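Local coordinates for Galactose/lactose metabolism regulatory protein GAL80 (Saccharomyces cerevisiae, PDB 3BTV) that binds the transcriptional activator GAL4 and, in the absence of an inducing sugar, blocks its activation of the yeast lactose/galactose metabolic genes, at residues K157-K165 and V355-A363; L221-F229 and V393-G401. The protein carries 1 engineered substitution. One frame throughout, in Å; residues are numbered along the deposited sequence.

Contact 1: K157-K165 and V355-A363; sequences KSPYILRAK and VYHLRNYNA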
ATOM      1  N   LYS B 157      -6.510  18.191 -15.982  1.00 46.11           N
ATOM      2  CA  LYS B 157      -6.193  19.573 -16.365  1.00 42.96           C
ATOM      3  C   LYS B 157      -5.456  20.330 -15.267  1.00 48.64           C
ATOM      4  O   LYS B 157      -5.177  21.516 -15.404  1.00 48.81           O
ATOM      5  CB  LYS B 157      -7.470  20.355 -16.711  1.00 39.26           C
ATOM      6  CG  LYS B 157      -8.106  19.974 -18.032  1.00 53.76           C
ATOM      7  CD  LYS B 157      -7.128  20.079 -19.201  1.00 56.20           C
ATOM      8  CE  LYS B 157      -7.695  19.359 -20.422  1.00 67.32           C
ATOM      9  NZ  LYS B 157      -6.711  19.138 -21.518  1.00 57.12           N
ATOM     10  N   SER B 158      -5.167  19.659 -14.163  1.00 33.74           N
ATOM     11  CA  SER B 158      -4.379  20.282 -13.104  1.00 33.88           C
ATOM     12  C   SER B 158      -2.971  20.599 -13.606  1.00 43.04           C
ATOM     13  O   SER B 158      -2.386  19.826 -14.362  1.00 44.71           O
ATOM     14  CB  SER B 158      -4.283  19.364 -11.889  1.00 34.15           C
ATOM     15  OG  SER B 158      -3.177  19.725 -11.068  1.00 38.37           O
ATOM     16  N   PRO B 159      -2.416  21.738 -13.176  1.00 43.47           N
ATOM     17  CA  PRO B 159      -1.067  22.091 -13.629  1.00 42.23           C
ATOM     18  C   PRO B 159      -0.057  21.110 -13.042  1.00 34.46           C
ATOM     19  O   PRO B 159       0.955  20.809 -13.668  1.00 36.60           O
ATOM     20  CB  PRO B 159      -0.851  23.498 -13.046  1.00 47.66           C
ATOM     21  CG  PRO B 159      -2.227  23.988 -12.664  1.00 51.65           C
ATOM     22  CD  PRO B 159      -2.994  22.760 -12.290  1.00 42.16           C
ATOM     23  N   TYR B 160      -0.328  20.621 -11.840  1.00 36.98           N
ATOM     24  CA  TYR B 160       0.542  19.618 -11.217  1.00 36.05           C
ATOM     25  C   TYR B 160       0.560  18.291 -11.968  1.00 44.03           C
ATOM     26  O   TYR B 160       1.622  17.699 -12.193  1.00 35.33           O
ATOM     27  CB  TYR B 160       0.121  19.390  -9.775  1.00 32.14           C
ATOM     28  CG  TYR B 160       0.193  20.659  -8.950  1.00 43.90           C
ATOM     29  CD1 TYR B 160      -0.959  21.368  -8.610  1.00 39.83           C
ATOM     30  CD2 TYR B 160       1.416  21.150  -8.519  1.00 31.54           C
ATOM     31  CE1 TYR B 160      -0.884  22.544  -7.848  1.00 42.54           C
ATOM     32  CE2 TYR B 160       1.503  22.321  -7.763  1.00 44.05           C
ATOM     33  CZ  TYR B 160       0.358  23.018  -7.438  1.00 42.26           C
ATOM     34  OH  TYR B 160       0.461  24.170  -6.681  1.00 45.46           O
ATOM     35  N   ILE B 161      -0.623  17.824 -12.346  1.00 37.67           N
ATOM     36  CA  ILE B 161      -0.739  16.588 -13.103  1.00 29.76           C
ATOM     37  C   ILE B 161      -0.024  16.702 -14.444  1.00 31.73           C
ATOM     38  O   ILE B 161       0.746  15.824 -14.815  1.00 35.12           O
ATOM     39  CB  ILE B 161      -2.226  16.227 -13.355  1.00 42.03           C
ATOM     40  CG1 ILE B 161      -2.981  16.140 -12.033  1.00 56.25           C
ATOM     41  CG2 ILE B 161      -2.348  14.920 -14.110  1.00 49.02           C
ATOM     42  CD1 ILE B 161      -2.295  15.306 -11.005  1.00 42.59           C
ATOM     43  N   LEU B 162      -0.271  17.791 -15.170  1.00 30.25           N
ATOM     44  CA  LEU B 162       0.342  17.951 -16.487  1.00 40.89           C
ATOM     45  C   LEU B 162       1.869  18.043 -16.390  1.00 38.59           C
ATOM     46  O   LEU B 162       2.574  17.463 -17.204  1.00 40.48           O
ATOM     47  CB  LEU B 162      -0.237  19.174 -17.203  1.00 46.08           C
ATOM     48  CG  LEU B 162      -1.697  18.951 -17.610  1.00 50.70           C
ATOM     49  CD1 LEU B 162      -2.322  20.250 -18.067  1.00 54.49           C
ATOM     50  CD2 LEU B 162      -1.768  17.884 -18.698  1.00 41.61           C
ATOM     51  N   ARG B 163       2.377  18.763 -15.390  1.00 40.86           N
ATOM     52  CA  ARG B 163       3.828  18.832 -15.174  1.00 37.16           C
ATOM     53  C   ARG B 163       4.392  17.433 -14.881  1.00 35.66           C
ATOM     54  O   ARG B 163       5.397  17.025 -15.459  1.00 39.30           O
ATOM     55  CB  ARG B 163       4.180  19.794 -14.030  1.00 34.08           C
ATOM     56  CG  ARG B 163       4.187  21.276 -14.424  1.00 82.65           C
ATOM     57  CD  ARG B 163       5.585  21.768 -14.827  1.00113.64           C
ATOM     58  NE  ARG B 163       5.643  23.226 -14.984  1.00131.18           N
ATOM     59  CZ  ARG B 163       6.767  23.937 -15.072  1.00120.98           C
ATOM     60  NH1 ARG B 163       7.949  23.337 -15.013  1.00111.13           N
ATOM     61  NH2 ARG B 163       6.712  25.257 -15.214  1.00111.25           N
ATOM     62  N   ALA B 164       3.736  16.686 -14.001  1.00 34.01           N
ATOM     63  CA  ALA B 164       4.199  15.320 -13.711  1.00 31.94           C
ATOM     64  C   ALA B 164       4.201  14.444 -14.977  1.00 32.57           C
ATOM     65  O   ALA B 164       5.179  13.712 -15.261  1.00 33.93           O
ATOM     66  CB  ALA B 164       3.361  14.695 -12.623  1.00 33.25           C
ATOM     67  N   LYS B 165       3.108  14.521 -15.736  1.00 31.52           N
ATOM     68  CA  LYS B 165       2.976  13.752 -16.974  1.00 30.82           C
ATOM     69  C   LYS B 165       4.116  14.098 -17.936  1.00 38.63           C
ATOM     70  O   LYS B 165       4.695  13.217 -18.574  1.00 37.31           O
ATOM     71  CB  LYS B 165       1.642  14.050 -17.655  1.00 37.32           C
ATOM     72  CG  LYS B 165       1.356  13.190 -18.917  1.00 31.37           C
ATOM     73  CD  LYS B 165      -0.081  13.440 -19.406  1.00 36.13           C
ATOM     74  CE  LYS B 165      -0.369  12.825 -20.773  1.00 32.93           C
ATOM     75  NZ  LYS B 165      -0.160  11.364 -20.822  1.00 39.78           N
ATOM     76  N   VAL B 355      10.868  21.559  -5.990  1.00 36.81           N
ATOM     77  CA  VAL B 355       9.475  21.675  -5.590  1.00 44.18           C
ATOM     78  C   VAL B 355       8.748  22.581  -6.554  1.00 43.95           C
ATOM     79  O   VAL B 355       9.214  23.681  -6.854  1.00 43.70           O
ATOM     80  CB  VAL B 355       9.349  22.304  -4.197  1.00 46.79           C
ATOM     81  CG1 VAL B 355       7.885  22.320  -3.754  1.00 40.26           C
ATOM     82  CG2 VAL B 355      10.192  21.536  -3.213  1.00 41.67           C
ATOM     83  N   TYR B 356       7.601  22.121  -7.032  1.00 36.78           N
ATOM     84  CA  TYR B 356       6.759  22.920  -7.902  1.00 38.11           C
ATOM     85  C   TYR B 356       5.464  23.194  -7.160  1.00 44.70           C
ATOM     86  O   TYR B 356       4.725  22.269  -6.816  1.00 43.98           O
ATOM     87  CB  TYR B 356       6.531  22.189  -9.231  1.00 35.59           C
ATOM     88  CG  TYR B 356       5.579  22.888 -10.191  1.00 50.91           C
ATOM     89  CD1 TYR B 356       5.957  24.034 -10.870  1.00 63.76           C
ATOM     90  CD2 TYR B 356       4.310  22.375 -10.442  1.00 49.82           C
ATOM     91  CE1 TYR B 356       5.094  24.659 -11.762  1.00 69.17           C
ATOM     92  CE2 TYR B 356       3.436  22.996 -11.333  1.00 52.32           C
ATOM     93  CZ  TYR B 356       3.838  24.135 -11.989  1.00 67.46           C
ATOM     94  OH  TYR B 356       2.985  24.754 -12.872  1.00 71.17           O
ATOM     95  N   HIS B 357       5.209  24.461  -6.860  1.00 50.93           N
ATOM     96  CA  HIS B 357       4.051  24.805  -6.047  1.00 49.48           C
ATOM     97  C   HIS B 357       3.522  26.180  -6.392  1.00 53.87           C
ATOM     98  O   HIS B 357       4.214  27.174  -6.189  1.00 43.97           O
ATOM     99  CB  HIS B 357       4.385  24.742  -4.548  1.00 43.17           C
ATOM    100  CG  HIS B 357       3.261  25.187  -3.661  1.00 60.09           C
ATOM    101  ND1 HIS B 357       2.066  24.504  -3.574  1.00 60.66           N
ATOM    102  CD2 HIS B 357       3.145  26.246  -2.826  1.00 57.63           C
ATOM    103  CE1 HIS B 357       1.266  25.121  -2.725  1.00 61.75           C
ATOM    104  NE2 HIS B 357       1.898  26.180  -2.252  1.00 56.54           N
ATOM    105  N   LEU B 358       2.297  26.222  -6.916  1.00 47.24           N
ATOM    106  CA  LEU B 358       1.633  27.477  -7.242  1.00 53.68           C
ATOM    107  C   LEU B 358       0.802  27.922  -6.048  1.00 57.14           C
ATOM    108  O   LEU B 358      -0.297  27.421  -5.807  1.00 56.69           O
ATOM    109  CB  LEU B 358       0.736  27.310  -8.463  1.00 51.53           C
ATOM    110  CG  LEU B 358       1.316  26.598  -9.683  1.00 64.85           C
ATOM    111  CD1 LEU B 358       0.204  26.243 -10.659  1.00 64.76           C
ATOM    112  CD2 LEU B 358       2.372  27.461 -10.365  1.00 63.32           C
ATOM    113  N   ARG B 359       1.343  28.863  -5.294  1.00 52.03           N
ATOM    114  CA  ARG B 359       0.662  29.386  -4.120  1.00 89.06           C
ATOM    115  C   ARG B 359      -0.555  30.188  -4.556  1.00 73.98           C
ATOM    116  O   ARG B 359      -0.513  30.911  -5.557  1.00 76.81           O
ATOM    117  CB  ARG B 359       1.623  30.261  -3.320  1.00117.10           C
ATOM    118  CG  ARG B 359       3.071  29.986  -3.679  1.00138.53           C
ATOM    119  CD  ARG B 359       4.019  30.225  -2.525  1.00152.26           C
ATOM    120  NE  ARG B 359       5.335  29.669  -2.819  1.00164.45           N
ATOM    121  CZ  ARG B 359       6.394  29.781  -2.027  1.00175.74           C
ATOM    122  NH1 ARG B 359       6.306  30.435  -0.876  1.00175.36           N
ATOM    123  NH2 ARG B 359       7.546  29.238  -2.387  1.00180.57           N
ATOM    124  N   ASN B 360      -1.643  30.040  -3.812  1.00 58.14           N
ATOM    125  CA  ASN B 360      -2.892  30.726  -4.134  1.00 94.40           C
ATOM    126  C   ASN B 360      -3.576  30.188  -5.389  1.00 94.99           C
ATOM    127  O   ASN B 360      -4.369  30.890  -6.019  1.00 93.27           O
ATOM    128  CB  ASN B 360      -2.668  32.237  -4.274  1.00109.04           C
ATOM    129  CG  ASN B 360      -2.345  32.906  -2.951  1.00107.25           C
ATOM    130  OD1 ASN B 360      -2.802  32.472  -1.891  1.00102.26           O
ATOM    131  ND2 ASN B 360      -1.556  33.976  -3.008  1.00101.97           N
ATOM    132  N   TYR B 361      -3.268  28.950  -5.763  1.00 75.00           N
ATOM    133  CA  TYR B 361      -3.997  28.325  -6.859  1.00 63.39           C
ATOM    134  C   TYR B 361      -5.248  27.666  -6.313  1.00 63.33           C
ATOM    135  O   TYR B 361      -5.187  26.867  -5.381  1.00 66.82           O
ATOM    136  CB  TYR B 361      -3.142  27.305  -7.619  1.00 50.59           C
ATOM    137  CG  TYR B 361      -3.862  26.636  -8.774  1.00 46.30           C
ATOM    138  CD1 TYR B 361      -4.211  27.342  -9.921  1.00 59.46           C
ATOM    139  CD2 TYR B 361      -4.186  25.292  -8.719  1.00 52.06           C
ATOM    140  CE1 TYR B 361      -4.866  26.709 -10.977  1.00 61.44           C
ATOM    141  CE2 TYR B 361      -4.832  24.661  -9.764  1.00 47.46           C
ATOM    142  CZ  TYR B 361      -5.162  25.360 -10.883  1.00 46.59           C
ATOM    143  OH  TYR B 361      -5.809  24.698 -11.897  1.00 51.91           O
ATOM    144  N   ASN B 362      -6.387  28.027  -6.889  1.00 55.36           N
ATOM    145  CA  ASN B 362      -7.643  27.408  -6.522  1.00 55.50           C
ATOM    146  C   ASN B 362      -7.887  26.226  -7.441  1.00 55.60           C
ATOM    147  O   ASN B 362      -8.363  26.395  -8.562  1.00 63.37           O
ATOM    148  CB  ASN B 362      -8.769  28.427  -6.650  1.00 83.12           C
ATOM    149  CG  ASN B 362     -10.049  27.963  -6.003  1.00 73.71           C
ATOM    150  OD1 ASN B 362     -10.242  26.770  -5.744  1.00 81.69           O
ATOM    151  ND2 ASN B 362     -10.938  28.907  -5.735  1.00 61.09           N
ATOM    152  N   ALA B 363      -7.535  25.032  -6.975  1.00 48.04           N
ATOM    153  CA  ALA B 363      -7.597  23.847  -7.812  1.00 54.48           C
ATOM    154  C   ALA B 363      -9.030  23.590  -8.218  1.00 66.49           C
ATOM    155  O   ALA B 363      -9.311  23.211  -9.355  1.00 63.63           O
ATOM    156  CB  ALA B 363      -7.045  22.644  -7.066  1.00 48.51           C
TER
HETATM  157  O   HOH W   1      -1.848  24.600  -5.263  1.00 47.68           O
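P159, Y356, L358 and Y361 form the apolar centre, where the first turn of helix 159-169 meets the chain leaving strand 352-356. The compact proline ring fits among larger groups: its CB lies 3.8 Å from CD1 of L358, while its CG makes an off-centre CH-pi contact with the Y361 ring, 4.2 Å from the centroid. Y160 and Y356 meet obliquely, planes at 69°, with Y160 CD2 3.7 Å from Y356 CD2. R163 crosses one face of the Y356 ring with CG 4.0 Å from the ring centroid. A bend at chi2 (-94°) then brings the R163 guanidinium over CE1 of the same ring, planes 37° apart; the long chain of an arginine offers a methylene for the ring face and a flat guanidinium that lies over its rim.

Farther out, the Y160 edge faces the carbonyl O of Y356, and its hydroxyl reaches past the strand end. There Y160 OH accepts from L358 N at 2.8 Å and is hydrogen-bonded to a water, and that water donates to L358 O; a tyrosine suits the place with both flat bulk and a polar end. Y361 OH is held by N367. S158, as N-cap, takes weak bonds from Y160 N and I161 N through OG. The arrangement is the first turn of a helix packed on the end of strand 352-356, outermost in the C-terminal domain's large mixed sheet within this chain, and on the type II turn L358-Y361 that follows.

Contact 2: L221-F229 and V393-G401; sequences LQYMTSSYF and VMQGFDFEG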
ATOM      1  N   LEU B 221      -3.698   8.876 -12.255  1.00 35.26           N
ATOM      2  CA  LEU B 221      -2.510   8.027 -12.210  1.00 34.32           C
ATOM      3  C   LEU B 221      -2.259   7.433 -13.586  1.00 36.51           C
ATOM      4  O   LEU B 221      -1.143   7.476 -14.100  1.00 34.53           O
ATOM      5  CB  LEU B 221      -2.638   6.893 -11.185  1.00 30.63           C
ATOM      6  CG  LEU B 221      -1.348   6.070 -11.145  1.00 34.42           C
ATOM      7  CD1 LEU B 221      -0.179   6.919 -10.556  1.00 34.00           C
ATOM      8  CD2 LEU B 221      -1.535   4.789 -10.366  1.00 42.70           C
ATOM      9  N   GLN B 222      -3.310   6.878 -14.184  1.00 33.07           N
ATOM     10  CA  GLN B 222      -3.193   6.252 -15.494  1.00 34.25           C
ATOM     11  C   GLN B 222      -2.866   7.278 -16.552  1.00 31.26           C
ATOM     12  O   GLN B 222      -2.096   7.013 -17.472  1.00 37.56           O
ATOM     13  CB  GLN B 222      -4.492   5.546 -15.859  1.00 38.71           C
ATOM     14  CG  GLN B 222      -4.751   4.329 -15.003  1.00 31.94           C
ATOM     15  CD  GLN B 222      -6.159   3.803 -15.195  1.00 53.19           C
ATOM     16  OE1 GLN B 222      -6.380   2.844 -15.919  1.00 41.41           O
ATOM     17  NE2 GLN B 222      -7.121   4.451 -14.566  1.00 38.51           N
ATOM     18  N   TYR B 223      -3.444   8.459 -16.402  1.00 35.32           N
ATOM     19  CA  TYR B 223      -3.176   9.549 -17.330  1.00 36.22           C
ATOM     20  C   TYR B 223      -1.711  10.018 -17.271  1.00 43.41           C
ATOM     21  O   TYR B 223      -1.081  10.238 -18.307  1.00 41.81           O
ATOM     22  CB  TYR B 223      -4.144  10.709 -17.075  1.00 38.02           C
ATOM     23  CG  TYR B 223      -4.040  11.828 -18.097  1.00 40.13           C
ATOM     24  CD1 TYR B 223      -4.359  11.606 -19.435  1.00 40.27           C
ATOM     25  CD2 TYR B 223      -3.620  13.096 -17.725  1.00 40.94           C
ATOM     26  CE1 TYR B 223      -4.268  12.618 -20.366  1.00 42.99           C
ATOM     27  CE2 TYR B 223      -3.533  14.123 -18.653  1.00 38.85           C
ATOM     28  CZ  TYR B 223      -3.846  13.871 -19.970  1.00 50.11           C
ATOM     29  OH  TYR B 223      -3.747  14.878 -20.896  1.00 44.38           O
ATOM     30  N   MET B 224      -1.166  10.158 -16.065  1.00 36.32           N
ATOM     31  CA  MET B 224       0.219  10.624 -15.878  1.00 37.63           C
ATOM     32  C   MET B 224       1.259   9.608 -16.335  1.00 41.69           C
ATOM     33  O   MET B 224       2.319   9.978 -16.821  1.00 36.43           O
ATOM     34  CB  MET B 224       0.488  10.917 -14.397  1.00 38.53           C
ATOM     35  CG  MET B 224      -0.090  12.205 -13.891  1.00 40.68           C
ATOM     36  SD  MET B 224       0.427  12.487 -12.183  1.00 44.69           S
ATOM     37  CE  MET B 224      -0.370  11.124 -11.307  1.00 37.63           C
ATOM     38  N   THR B 225       0.970   8.324 -16.141  1.00 31.81           N
ATOM     39  CA  THR B 225       1.918   7.296 -16.495  1.00 38.18           C
ATOM     40  C   THR B 225       1.652   6.806 -17.907  1.00 40.52           C
ATOM     41  O   THR B 225       2.387   5.984 -18.435  1.00 40.89           O
ATOM     42  CB  THR B 225       1.852   6.090 -15.523  1.00 41.46           C
ATOM     43  OG1 THR B 225       0.561   5.463 -15.615  1.00 39.00           O
ATOM     44  CG2 THR B 225       2.108   6.541 -14.082  1.00 35.33           C
ATOM     45  N   SER B 226       0.593   7.313 -18.521  1.00 38.77           N
ATOM     46  CA  SER B 226       0.184   6.835 -19.844  1.00 40.70           C
ATOM     47  C   SER B 226       0.073   5.309 -19.890  1.00 47.31           C
ATOM     48  O   SER B 226       0.593   4.678 -20.805  1.00 40.63           O
ATOM     49  CB  SER B 226       1.169   7.293 -20.926  1.00 39.56           C
ATOM     50  OG  SER B 226       1.249   8.706 -20.991  1.00 44.04           O
ATOM     51  N   SER B 227      -0.586   4.711 -18.907  1.00 35.52           N
ATOM     52  CA  SER B 227      -0.819   3.266 -18.939  1.00 41.30           C
ATOM     53  C   SER B 227      -2.135   2.923 -18.279  1.00 52.69           C
ATOM     54  O   SER B 227      -2.526   3.573 -17.309  1.00 39.60           O
ATOM     55  CB  SER B 227       0.297   2.508 -18.214  1.00 38.88           C
ATOM     56  OG  SER B 227       0.079   1.105 -18.316  1.00 39.39           O
ATOM     57  N   TYR B 228      -2.820   1.909 -18.806  1.00 41.76           N
ATOM     58  CA  TYR B 228      -3.929   1.281 -18.095  1.00 43.01           C
ATOM     59  C   TYR B 228      -3.416   0.113 -17.250  1.00 38.68           C
ATOM     60  O   TYR B 228      -2.249  -0.265 -17.331  1.00 41.08           O
ATOM     61  CB  TYR B 228      -5.006   0.771 -19.071  1.00 47.46           C
ATOM     62  CG  TYR B 228      -5.636   1.881 -19.883  1.00 55.35           C
ATOM     63  CD1 TYR B 228      -5.433   1.970 -21.252  1.00 50.77           C
ATOM     64  CD2 TYR B 228      -6.408   2.859 -19.272  1.00 47.66           C
ATOM     65  CE1 TYR B 228      -5.998   2.999 -21.995  1.00 46.62           C
ATOM     66  CE2 TYR B 228      -6.975   3.883 -20.001  1.00 50.90           C
ATOM     67  CZ  TYR B 228      -6.764   3.949 -21.362  1.00 50.40           C
ATOM     68  OH  TYR B 228      -7.328   4.976 -22.078  1.00 47.30           O
ATOM     69  N   PHE B 229      -4.306  -0.461 -16.448  1.00 32.71           N
ATOM     70  CA  PHE B 229      -3.931  -1.587 -15.597  1.00 41.20           C
ATOM     71  C   PHE B 229      -4.024  -2.909 -16.336  1.00 43.77           C
ATOM     72  O   PHE B 229      -4.846  -3.062 -17.221  1.00 41.64           O
ATOM     73  CB  PHE B 229      -4.808  -1.635 -14.350  1.00 40.59           C
ATOM     74  CG  PHE B 229      -4.435  -0.621 -13.329  1.00 45.08           C
ATOM     75  CD1 PHE B 229      -4.997   0.643 -13.359  1.00 39.12           C
ATOM     76  CD2 PHE B 229      -3.497  -0.915 -12.354  1.00 42.35           C
ATOM     77  CE1 PHE B 229      -4.637   1.592 -12.421  1.00 41.72           C
ATOM     78  CE2 PHE B 229      -3.132   0.038 -11.403  1.00 33.06           C
ATOM     79  CZ  PHE B 229      -3.705   1.288 -11.446  1.00 31.65           C
ATOM     80  N   VAL B 393     -12.922  10.426 -30.323  1.00 71.28           N
ATOM     81  CA  VAL B 393     -13.574   9.448 -29.459  1.00 67.16           C
ATOM     82  C   VAL B 393     -13.167   9.581 -27.993  1.00 52.08           C
ATOM     83  O   VAL B 393     -14.000   9.493 -27.094  1.00 73.88           O
ATOM     84  CB  VAL B 393     -13.280   8.003 -29.925  1.00 70.22           C
ATOM     85  CG1 VAL B 393     -13.943   6.998 -29.000  1.00 76.68           C
ATOM     86  CG2 VAL B 393     -13.763   7.798 -31.352  1.00 79.43           C
ATOM     87  N   MET B 394     -11.881   9.788 -27.755  1.00 60.41           N
ATOM     88  CA  MET B 394     -11.373   9.809 -26.391  1.00 55.69           C
ATOM     89  C   MET B 394     -10.046  10.539 -26.319  1.00 66.59           C
ATOM     90  O   MET B 394      -9.284  10.569 -27.287  1.00 58.13           O
ATOM     91  CB  MET B 394     -11.188   8.380 -25.878  1.00 67.25           C
ATOM     92  CG  MET B 394     -10.185   7.556 -26.686  1.00 52.58           C
ATOM     93  SD  MET B 394     -10.184   5.807 -26.202  1.00 71.39           S
ATOM     94  CE  MET B 394      -9.560   5.959 -24.528  1.00 68.49           C
ATOM     95  N   GLN B 395      -9.758  11.116 -25.160  1.00 51.67           N
ATOM     96  CA  GLN B 395      -8.488  11.783 -24.981  1.00 49.59           C
ATOM     97  C   GLN B 395      -7.401  10.727 -24.844  1.00 53.29           C
ATOM     98  O   GLN B 395      -6.302  10.887 -25.364  1.00 55.48           O
ATOM     99  CB  GLN B 395      -8.502  12.690 -23.753  1.00 50.02           C
ATOM    100  CG  GLN B 395      -7.196  13.446 -23.575  1.00 35.86           C
ATOM    101  CD  GLN B 395      -7.162  14.243 -22.306  1.00 52.04           C
ATOM    102  OE1 GLN B 395      -7.682  13.808 -21.282  1.00 48.74           O
ATOM    103  NE2 GLN B 395      -6.527  15.414 -22.353  1.00 53.87           N
ATOM    104  N   GLY B 396      -7.729   9.632 -24.168  1.00 51.62           N
ATOM    105  CA  GLY B 396      -6.748   8.610 -23.883  1.00 49.15           C
ATOM    106  C   GLY B 396      -5.633   9.192 -23.040  1.00 48.42           C
ATOM    107  O   GLY B 396      -5.885   9.842 -22.031  1.00 52.48           O
ATOM    108  N   PHE B 397      -4.398   8.963 -23.462  1.00 41.45           N
ATOM    109  CA  PHE B 397      -3.244   9.496 -22.769  1.00 39.91           C
ATOM    110  C   PHE B 397      -2.700  10.764 -23.426  1.00 47.15           C
ATOM    111  O   PHE B 397      -1.613  11.224 -23.088  1.00 48.17           O
ATOM    112  CB  PHE B 397      -2.148   8.449 -22.700  1.00 40.55           C
ATOM    113  CG  PHE B 397      -2.594   7.161 -22.092  1.00 58.99           C
ATOM    114  CD1 PHE B 397      -3.400   7.159 -20.966  1.00 48.99           C
ATOM    115  CD2 PHE B 397      -2.206   5.951 -22.639  1.00 57.44           C
ATOM    116  CE1 PHE B 397      -3.816   5.975 -20.398  1.00 46.14           C
ATOM    117  CE2 PHE B 397      -2.613   4.756 -22.072  1.00 58.75           C
ATOM    118  CZ  PHE B 397      -3.417   4.768 -20.954  1.00 47.43           C
ATOM    119  N   ASP B 398      -3.451  11.318 -24.370  1.00 45.34           N
ATOM    120  CA  ASP B 398      -3.016  12.527 -25.062  1.00 42.99           C
ATOM    121  C   ASP B 398      -2.999  13.740 -24.151  1.00 53.81           C
ATOM    122  O   ASP B 398      -3.901  13.915 -23.334  1.00 47.64           O
ATOM    123  CB  ASP B 398      -3.948  12.840 -26.228  1.00 51.96           C
ATOM    124  CG  ASP B 398      -3.718  11.939 -27.417  1.00 75.32           C
ATOM    125  OD1 ASP B 398      -2.625  11.338 -27.504  1.00 60.62           O
ATOM    126  OD2 ASP B 398      -4.636  11.836 -28.264  1.00 84.76           O
ATOM    127  N   PHE B 399      -1.987  14.590 -24.313  1.00 46.69           N
ATOM    128  CA  PHE B 399      -1.958  15.887 -23.638  1.00 43.33           C
ATOM    129  C   PHE B 399      -3.111  16.736 -24.167  1.00 47.74           C
ATOM    130  O   PHE B 399      -3.717  17.516 -23.431  1.00 57.63           O
ATOM    131  CB  PHE B 399      -0.634  16.623 -23.905  1.00 44.63           C
ATOM    132  CG  PHE B 399       0.523  16.141 -23.077  1.00 51.91           C
ATOM    133  CD1 PHE B 399       1.491  15.313 -23.629  1.00 40.32           C
ATOM    134  CD2 PHE B 399       0.663  16.539 -21.760  1.00 48.14           C
ATOM    135  CE1 PHE B 399       2.562  14.869 -22.878  1.00 48.13           C
ATOM    136  CE2 PHE B 399       1.736  16.096 -20.996  1.00 39.83           C
ATOM    137  CZ  PHE B 399       2.684  15.263 -21.556  1.00 46.38           C
ATOM    138  N   GLU B 400      -3.406  16.541 -25.452  1.00 66.41           N
ATOM    139  CA  GLU B 400      -4.387  17.318 -26.209  1.00 65.81           C
ATOM    140  C   GLU B 400      -5.824  16.993 -25.879  1.00 60.01           C
ATOM    141  O   GLU B 400      -6.146  15.890 -25.439  1.00 63.16           O
ATOM    142  CB  GLU B 400      -4.208  17.057 -27.708  1.00 97.78           C
ATOM    143  CG  GLU B 400      -3.118  17.869 -28.351  1.00141.39           C
ATOM    144  CD  GLU B 400      -1.937  18.050 -27.431  1.00180.45           C
ATOM    145  OE1 GLU B 400      -1.594  19.215 -27.141  1.00191.10           O
ATOM    146  OE2 GLU B 400      -1.369  17.029 -26.981  1.00194.07           O
ATOM    147  N   GLY B 401      -6.692  17.959 -26.149  1.00 61.14           N
ATOM    148  CA  GLY B 401      -8.118  17.748 -26.062  1.00 64.67           C
ATOM    149  C   GLY B 401      -8.586  17.746 -24.628  1.00 57.30           C
ATOM    150  O   GLY B 401      -8.164  18.562 -23.815  1.00 56.16           O
TER
HETATM  151  O   HOH W   2      -5.034  17.030 -20.378  1.00 43.14           O
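Aromatic packing centres on F397, whose ring sits between the backbone of S226 and the ring of Y228. S226 CA makes a CH-pi contact over the F397 face, 3.7 Å from the centroid, and S227 N also lies over that ring. F397 CZ sits 3.3 Å above the plane of the Y228 ring, over its centre, with the two planes at 41°. F397 has CG anti to its carbonyl carbon (chi1 -55°), which lets the flat ring enter this slot. The unbranched M394 chain, bent at chi3, sends its methyl to the Y228 hydroxyl, OH to CE 3.5 Å. An alanine in place of Y228 would probably leave F397 CZ without the ring face it points into and take away the hydroxyl beside M394 CE.

Among polar contacts, Y223 OH donates to D398 O at 2.6 Å, tilted 28° from the carbonyl plane, and accepts from a water that in turn takes a bond from Q395 NE2. The Q395 amide also donates to E400 O within its own loop, while its OE1 is bonded to R156.

Backbone bonds shape both partners: D398 N to Q395 O closes a type II' turn, where G396, lacking a CB, tolerates positive phi easily, and S227 N to Q222 O belongs to the Schellman motif ending helix 209-225, with S226 the C-prime residue.

How the contacts relate
Helix 159-169 joins the two contacts, whose centres lie about 17 Å apart: its start belongs to contact 1, and K165 reaches into contact 2. K165 NZ probably hydrogen-bonds F397 O at 2.7 Å and also bonds Y223 O, and makes cation-pi contacts with Y223 and F399, so a single lysine ties helix 159-169 to both segments of contact 2. K157 NZ, just ahead of the helix, probably adds a hydrogen bond to G401 O at 2.8 Å. Apolar packing reinforces this, with I161 CG2 3.5 Å from M224 CG. Segments of the two contacts alternate along the sequence, and 157-165 is the common partner: it meets 355-363 in contact 1 and both segments of contact 2 through these links.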